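Local coordinates for glycerate dehydrogenase related protein (PDB 3GVX) that probably acts as an NAD(P)H-dependent reductase of glyoxylate or hydroxypyruvate, at residues D22-H27 against N275-F280; V3-P8 against L271-V276. One frame throughout, in Å; residues are numbered along the deposited sequence.

Contact 1. Residues D22-H27 against N275-F280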
loop_
_atom_site.group_PDB
_atom_site.type_symbol
_atom_site.label_atom_id
_atom_site.label_comp_id
_atom_site.label_asym_id
_atom_site.label_seq_id
_atom_site.Cartn_x
_atom_site.Cartn_y
_atom_site.Cartn_z
ATOM N N ASP B 22 8.543 29.424 -0.214
ATOM C CA ASP B 22 9.793 30.152 -0.355
ATOM C C ASP B 22 9.741 30.813 -1.730
ATOM O O ASP B 22 9.661 30.149 -2.761
ATOM C CB ASP B 22 10.981 29.182 -0.183
ATOM C CG ASP B 22 11.760 28.939 -1.463
ATOM O OD1 ASP B 22 12.811 29.583 -1.660
ATOM O OD2 ASP B 22 11.323 28.099 -2.273
ATOM N N GLY B 23 9.737 32.140 -1.725
ATOM C CA GLY B 23 9.638 32.898 -2.959
ATOM C C GLY B 23 8.364 33.735 -2.977
ATOM O O GLY B 23 7.977 34.302 -3.997
ATOM N N PHE B 24 7.701 33.777 -1.825
ATOM C CA PHE B 24 6.492 34.562 -1.616
ATOM C C PHE B 24 6.792 35.316 -0.355
ATOM O O PHE B 24 7.449 34.794 0.542
ATOM C CB PHE B 24 5.251 33.703 -1.326
ATOM C CG PHE B 24 4.776 32.888 -2.481
ATOM C CD1 PHE B 24 5.579 31.890 -3.004
ATOM C CD2 PHE B 24 3.502 33.082 -3.027
ATOM C CE1 PHE B 24 5.136 31.099 -4.045
ATOM C CE2 PHE B 24 3.044 32.283 -4.077
ATOM C CZ PHE B 24 3.866 31.294 -4.584
ATOM N N ASP B 25 6.320 36.545 -0.283
ATOM C CA ASP B 25 6.507 37.310 0.919
ATOM C C ASP B 25 5.378 36.883 1.819
ATOM O O ASP B 25 4.227 36.802 1.392
ATOM C CB ASP B 25 6.432 38.796 0.620
ATOM C CG ASP B 25 7.436 39.216 -0.430
ATOM O OD1 ASP B 25 7.025 39.483 -1.572
ATOM O OD2 ASP B 25 8.644 39.259 -0.126
ATOM N N LEU B 26 5.716 36.588 3.062
ATOM C CA LEU B 26 4.724 36.154 4.023
ATOM C C LEU B 26 4.462 37.176 5.088
ATOM O O LEU B 26 5.349 37.918 5.513
ATOM C CB LEU B 26 5.171 34.859 4.690
ATOM C CG LEU B 26 5.480 33.816 3.633
ATOM C CD1 LEU B 26 6.619 32.928 4.125
ATOM C CD2 LEU B 26 4.191 33.065 3.269
ATOM N N HIS B 27 3.213 37.208 5.508
ATOM C CA HIS B 27 2.807 38.102 6.549
ATOM C C HIS B 27 2.030 37.290 7.533
ATOM O O HIS B 27 1.278 36.379 7.178
ATOM C CB HIS B 27 1.975 39.228 5.977
ATOM C CG HIS B 27 2.706 40.048 4.973
ATOM N ND1 HIS B 27 3.380 41.203 5.292
ATOM C CD2 HIS B 27 2.937 39.832 3.656
ATOM C CE1 HIS B 27 3.991 41.668 4.216
ATOM N NE2 HIS B 27 3.737 40.853 3.211
ATOM N N ASN B 275 -1.350 24.180 -1.692
ATOM C CA ASN B 275 -2.359 24.543 -2.667
ATOM C C ASN B 275 -2.230 26.005 -3.038
ATOM O O ASN B 275 -2.561 26.390 -4.147
ATOM C CB ASN B 275 -3.779 24.292 -2.164
ATOM C CG ASN B 275 -4.796 24.355 -3.288
ATOM O OD1 ASN B 275 -5.789 25.084 -3.218
ATOM N ND2 ASN B 275 -4.548 23.582 -4.341
ATOM N N VAL B 276 -1.763 26.822 -2.101
ATOM C CA VAL B 276 -1.578 28.248 -2.355
ATOM C C VAL B 276 -0.503 28.461 -3.411
ATOM O O VAL B 276 -0.654 29.250 -4.336
ATOM C CB VAL B 276 -1.179 28.993 -1.066
ATOM C CG1 VAL B 276 -0.591 30.363 -1.418
ATOM C CG2 VAL B 276 -2.393 29.128 -0.140
ATOM N N ARG B 277 0.586 27.733 -3.246
ATOM C CA ARG B 277 1.700 27.784 -4.161
ATOM C C ARG B 277 1.287 27.273 -5.539
ATOM O O ARG B 277 1.635 27.856 -6.559
ATOM C CB ARG B 277 2.853 26.980 -3.550
ATOM C CG ARG B 277 3.473 25.928 -4.411
ATOM C CD ARG B 277 4.968 26.049 -4.270
ATOM N NE ARG B 277 5.547 26.832 -5.358
ATOM C CZ ARG B 277 6.791 27.297 -5.373
ATOM N NH1 ARG B 277 7.594 27.073 -4.341
ATOM N NH2 ARG B 277 7.242 27.949 -6.438
ATOM N N ASN B 278 0.512 26.197 -5.553
ATOM C CA ASN B 278 0.035 25.607 -6.797
ATOM C C ASN B 278 -0.967 26.499 -7.487
ATOM O O ASN B 278 -1.002 26.593 -8.706
ATOM C CB ASN B 278 -0.605 24.258 -6.532
ATOM C CG ASN B 278 0.405 23.215 -6.171
ATOM O OD1 ASN B 278 0.055 22.103 -5.769
ATOM N ND2 ASN B 278 1.677 23.559 -6.316
ATOM N N PHE B 279 -1.785 27.159 -6.687
ATOM C CA PHE B 279 -2.773 28.056 -7.227
ATOM C C PHE B 279 -2.091 29.151 -8.010
ATOM O O PHE B 279 -2.561 29.537 -9.070
ATOM C CB PHE B 279 -3.615 28.678 -6.120
ATOM C CG PHE B 279 -4.664 29.620 -6.629
ATOM C CD1 PHE B 279 -5.907 29.154 -7.029
ATOM C CD2 PHE B 279 -4.396 30.974 -6.745
ATOM C CE1 PHE B 279 -6.861 30.029 -7.535
ATOM C CE2 PHE B 279 -5.341 31.848 -7.249
ATOM C CZ PHE B 279 -6.572 31.380 -7.644
ATOM N N PHE B 280 -0.975 29.649 -7.499
ATOM C CA PHE B 280 -0.303 30.718 -8.198
ATOM C C PHE B 280 0.606 30.349 -9.358
ATOM O O PHE B 280 1.106 31.232 -10.043
ATOM C CB PHE B 280 0.363 31.668 -7.196
ATOM C CG PHE B 280 -0.630 32.566 -6.514
ATOM C CD1 PHE B 280 -1.069 32.301 -5.222
ATOM C CD2 PHE B 280 -1.241 33.597 -7.222
ATOM C CE1 PHE B 280 -2.106 33.036 -4.651
ATOM C CE2 PHE B 280 -2.276 34.340 -6.654
ATOM C CZ PHE B 280 -2.710 34.054 -5.364
#
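Two first torsions of the same kind bring Phe24 and Phe280 together: in each, CG lies anti to the carbonyl carbon and beside the backbone N (chi1 -68° in Phe24, -76° in Phe280). The contact belongs to the substrate domain of the D-2-hydroxyacid dehydrogenase fold, where the C-terminal helix 266-279 comes back to the N-terminal parallel sheet; here residues 275-280 meet the loop that enters edge strand 26-28. Phe24 projects from the loop with CB directed toward the helix. Its CZ comes within 4.1 Å of Arg277 CA, and its edge is turned to Phe280, whose CB lies near the ring plane, 4.2 Å from CE2. The Phe24 side chain also packs on Val3 of strand 3-5, and Phe280 touches Met52 on strand 52-55, so the aromatic pair links the loop and the helix to these two strands. Arg277 bends at chi2 and chi3, which sets its guanidinium beside the loop. Phe24 CE1 lies over one face of this flat group, 4.4 Å from Arg277 CZ. The charge has its main partner in Glu281, with a salt bridge from NH2 to OE2, while NH1 makes a weak hydrogen bond to Val20 O. Asp22 contributes at longer range: Arg277 NH1 is 4.0 Å from Asp22 O and 4.4 Å from Asp22 OD2, too far for a salt bridge but close enough that the opposite charges probably attract. No hydrogen bond crosses between the segments. Phe279 and Phe280 pack on each other, with Phe279 CD2 3.6 Å above the plane of the Phe280 ring, over its centre.

Contact 2. Residues V3-P8 against L271-V276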
loop_
_atom_site.group_PDB
_atom_site.type_symbol
_atom_site.label_atom_id
_atom_site.label_comp_id
_atom_site.label_asym_id
_atom_site.label_seq_id
_atom_site.Cartn_x
_atom_site.Cartn_y
_atom_site.Cartn_z
ATOM N N VAL B 3 1.290 36.703 0.935
ATOM C CA VAL B 3 0.381 35.743 1.516
ATOM C C VAL B 3 0.199 36.233 2.933
ATOM O O VAL B 3 1.149 36.651 3.589
ATOM C CB VAL B 3 0.961 34.313 1.590
ATOM C CG1 VAL B 3 -0.015 33.402 2.359
ATOM C CG2 VAL B 3 1.253 33.779 0.203
ATOM N N TYR B 4 -1.029 36.195 3.404
ATOM C CA TYR B 4 -1.275 36.622 4.749
ATOM C C TYR B 4 -1.996 35.516 5.474
ATOM O O TYR B 4 -3.067 35.067 5.052
ATOM C CB TYR B 4 -2.084 37.914 4.766
ATOM C CG TYR B 4 -2.445 38.353 6.156
ATOM C CD1 TYR B 4 -1.466 38.674 7.097
ATOM C CD2 TYR B 4 -3.770 38.436 6.542
ATOM C CE1 TYR B 4 -1.811 39.053 8.401
ATOM C CE2 TYR B 4 -4.130 38.806 7.834
ATOM C CZ TYR B 4 -3.153 39.126 8.760
ATOM O OH TYR B 4 -3.529 39.522 10.023
ATOM N N VAL B 5 -1.368 35.058 6.551
ATOM C CA VAL B 5 -1.910 34.000 7.374
ATOM C C VAL B 5 -2.672 34.687 8.478
ATOM O O VAL B 5 -2.105 35.241 9.420
ATOM C CB VAL B 5 -0.796 33.098 7.931
ATOM C CG1 VAL B 5 -1.403 32.008 8.822
ATOM C CG2 VAL B 5 -0.009 32.484 6.771
ATOM N N ASN B 6 -3.986 34.643 8.315
ATOM C CA ASN B 6 -4.909 35.301 9.211
ATOM C C ASN B 6 -5.272 34.577 10.490
ATOM O O ASN B 6 -6.433 34.528 10.897
ATOM C CB ASN B 6 -6.178 35.680 8.454
ATOM C CG ASN B 6 -7.040 36.629 9.238
ATOM O OD1 ASN B 6 -6.533 37.501 9.947
ATOM N ND2 ASN B 6 -8.349 36.483 9.108
ATOM N N PHE B 7 -4.261 34.009 11.121
ATOM C CA PHE B 7 -4.446 33.351 12.388
ATOM C C PHE B 7 -3.097 33.153 13.044
ATOM O O PHE B 7 -2.059 33.220 12.387
ATOM C CB PHE B 7 -5.197 32.013 12.246
ATOM C CG PHE B 7 -4.641 31.081 11.210
ATOM C CD1 PHE B 7 -5.176 31.051 9.922
ATOM C CD2 PHE B 7 -3.595 30.217 11.512
ATOM C CE1 PHE B 7 -4.681 30.178 8.953
ATOM C CE2 PHE B 7 -3.088 29.339 10.546
ATOM C CZ PHE B 7 -3.636 29.325 9.265
ATOM N N PRO B 8 -3.096 32.944 14.365
ATOM C CA PRO B 8 -1.901 32.729 15.180
ATOM C C PRO B 8 -1.240 31.434 14.715
ATOM O O PRO B 8 -1.882 30.388 14.642
ATOM C CB PRO B 8 -2.472 32.631 16.598
ATOM C CG PRO B 8 -3.768 33.414 16.498
ATOM C CD PRO B 8 -4.303 32.932 15.203
ATOM N N LEU B 271 -0.547 20.875 3.282
ATOM C CA LEU B 271 -1.307 20.757 2.038
ATOM C C LEU B 271 -1.996 22.089 1.731
ATOM O O LEU B 271 -2.119 22.477 0.571
ATOM C CB LEU B 271 -2.340 19.622 2.140
ATOM C CG LEU B 271 -1.760 18.200 2.258
ATOM C CD1 LEU B 271 -2.839 17.238 2.747
ATOM C CD2 LEU B 271 -1.167 17.767 0.912
ATOM N N ALA B 272 -2.429 22.787 2.782
ATOM C CA ALA B 272 -3.081 24.086 2.624
ATOM C C ALA B 272 -2.123 25.075 1.963
ATOM O O ALA B 272 -2.466 25.699 0.968
ATOM C CB ALA B 272 -3.561 24.620 3.987
ATOM N N PHE B 273 -0.908 25.197 2.487
ATOM C CA PHE B 273 0.061 26.122 1.891
ATOM C C PHE B 273 0.466 25.707 0.497
ATOM O O PHE B 273 0.681 26.540 -0.379
ATOM C CB PHE B 273 1.334 26.251 2.746
ATOM C CG PHE B 273 1.121 26.923 4.071
ATOM C CD1 PHE B 273 0.404 28.098 4.169
ATOM C CD2 PHE B 273 1.629 26.374 5.226
ATOM C CE1 PHE B 273 0.192 28.705 5.395
ATOM C CE2 PHE B 273 1.421 26.982 6.444
ATOM C CZ PHE B 273 0.699 28.146 6.523
ATOM N N GLU B 274 0.580 24.404 0.300
ATOM C CA GLU B 274 0.952 23.879 -0.993
ATOM C C GLU B 274 -0.071 24.243 -2.042
ATOM O O GLU B 274 0.292 24.608 -3.155
ATOM C CB GLU B 274 1.157 22.366 -0.922
ATOM C CG GLU B 274 2.481 22.017 -0.275
ATOM C CD GLU B 274 2.759 20.519 -0.188
ATOM O OE1 GLU B 274 1.806 19.718 -0.151
ATOM O OE2 GLU B 274 3.944 20.135 -0.142
ATOM N N ASN B 275 -1.350 24.180 -1.692
ATOM C CA ASN B 275 -2.359 24.543 -2.667
ATOM C C ASN B 275 -2.230 26.005 -3.038
ATOM O O ASN B 275 -2.561 26.390 -4.147
ATOM C CB ASN B 275 -3.779 24.292 -2.164
ATOM C CG ASN B 275 -4.796 24.355 -3.288
ATOM O OD1 ASN B 275 -5.789 25.084 -3.218
ATOM N ND2 ASN B 275 -4.548 23.582 -4.341
ATOM N N VAL B 276 -1.763 26.822 -2.101
ATOM C CA VAL B 276 -1.578 28.248 -2.355
ATOM C C VAL B 276 -0.503 28.461 -3.411
ATOM O O VAL B 276 -0.654 29.250 -4.336
ATOM C CB VAL B 276 -1.179 28.993 -1.066
ATOM C CG1 VAL B 276 -0.591 30.363 -1.418
ATOM C CG2 VAL B 276 -2.393 29.128 -0.140
#
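Val3, which packs on Val276 of the C-terminal helix, uses its carbonyl O to accept a probable hydrogen bond from His27 N, tying strand 3-5 to the parallel edge strand 26-28. Val3 N makes a second probable bond, to Asp25 O. With the backbone engaged in the sheet, the side chains of Val3 and Val5 extend from one face of the strand toward helix 266-279. This strand opens the first beta-alpha-beta unit of the substrate domain, which continues through helix 11-20 into strand 26-28. Val3 CG2 meets Val276 CG1 at 4.2 Å, branch against branch. One helical turn back, Val5 CG2 touches Phe273 CE1 at 4.0 Å, and these two side chains cross at about a right angle. The torsion of Val5 divides its work: CG1 stands anti to the backbone N (chi1 179°), and CG2 stands anti to the carbonyl carbon, beside the backbone N, where it meets Phe273. CG1 instead covers the ring of Phe7, 3.5 Å above its plane and over its centre. Phe273 also touches Val13, Ala17 and Val20 of helix 11-20 and Val39 of the adjacent strand, so it lies between two helices and the sheet. At the start of the helical segment, Leu271 packs on Tyr121 of the second subunit. All four residues that touch across the contact are buried and meet by carbon atoms alone, which implies that the helix is held to this strand by hydrophobic and dispersion forces, without a directional polar bond.

Overall arrangement
From the N terminus, strand 3-5 is the first strand, helix 11-20 follows, and the loop after it leads into strand 26-28. The chain then completes the five-stranded sheet, builds the Rossmann-type NAD-binding domain and returns in helix 266-279. Contact 2 closes the longer loop, from 3-8 to 271-276. Contact 1 joins 22-27 to 275-280, starting later and finishing slightly further along the same helix, so the two closures overlap in crossed order. Their centres lie about 8 Å apart, and they share Asn275 and Val276. Together they fasten the C-terminal helix to strand 3-5 and to the loop entering the neighbouring strand 26-28, contact 2 in the buried interior and contact 1 at the surface.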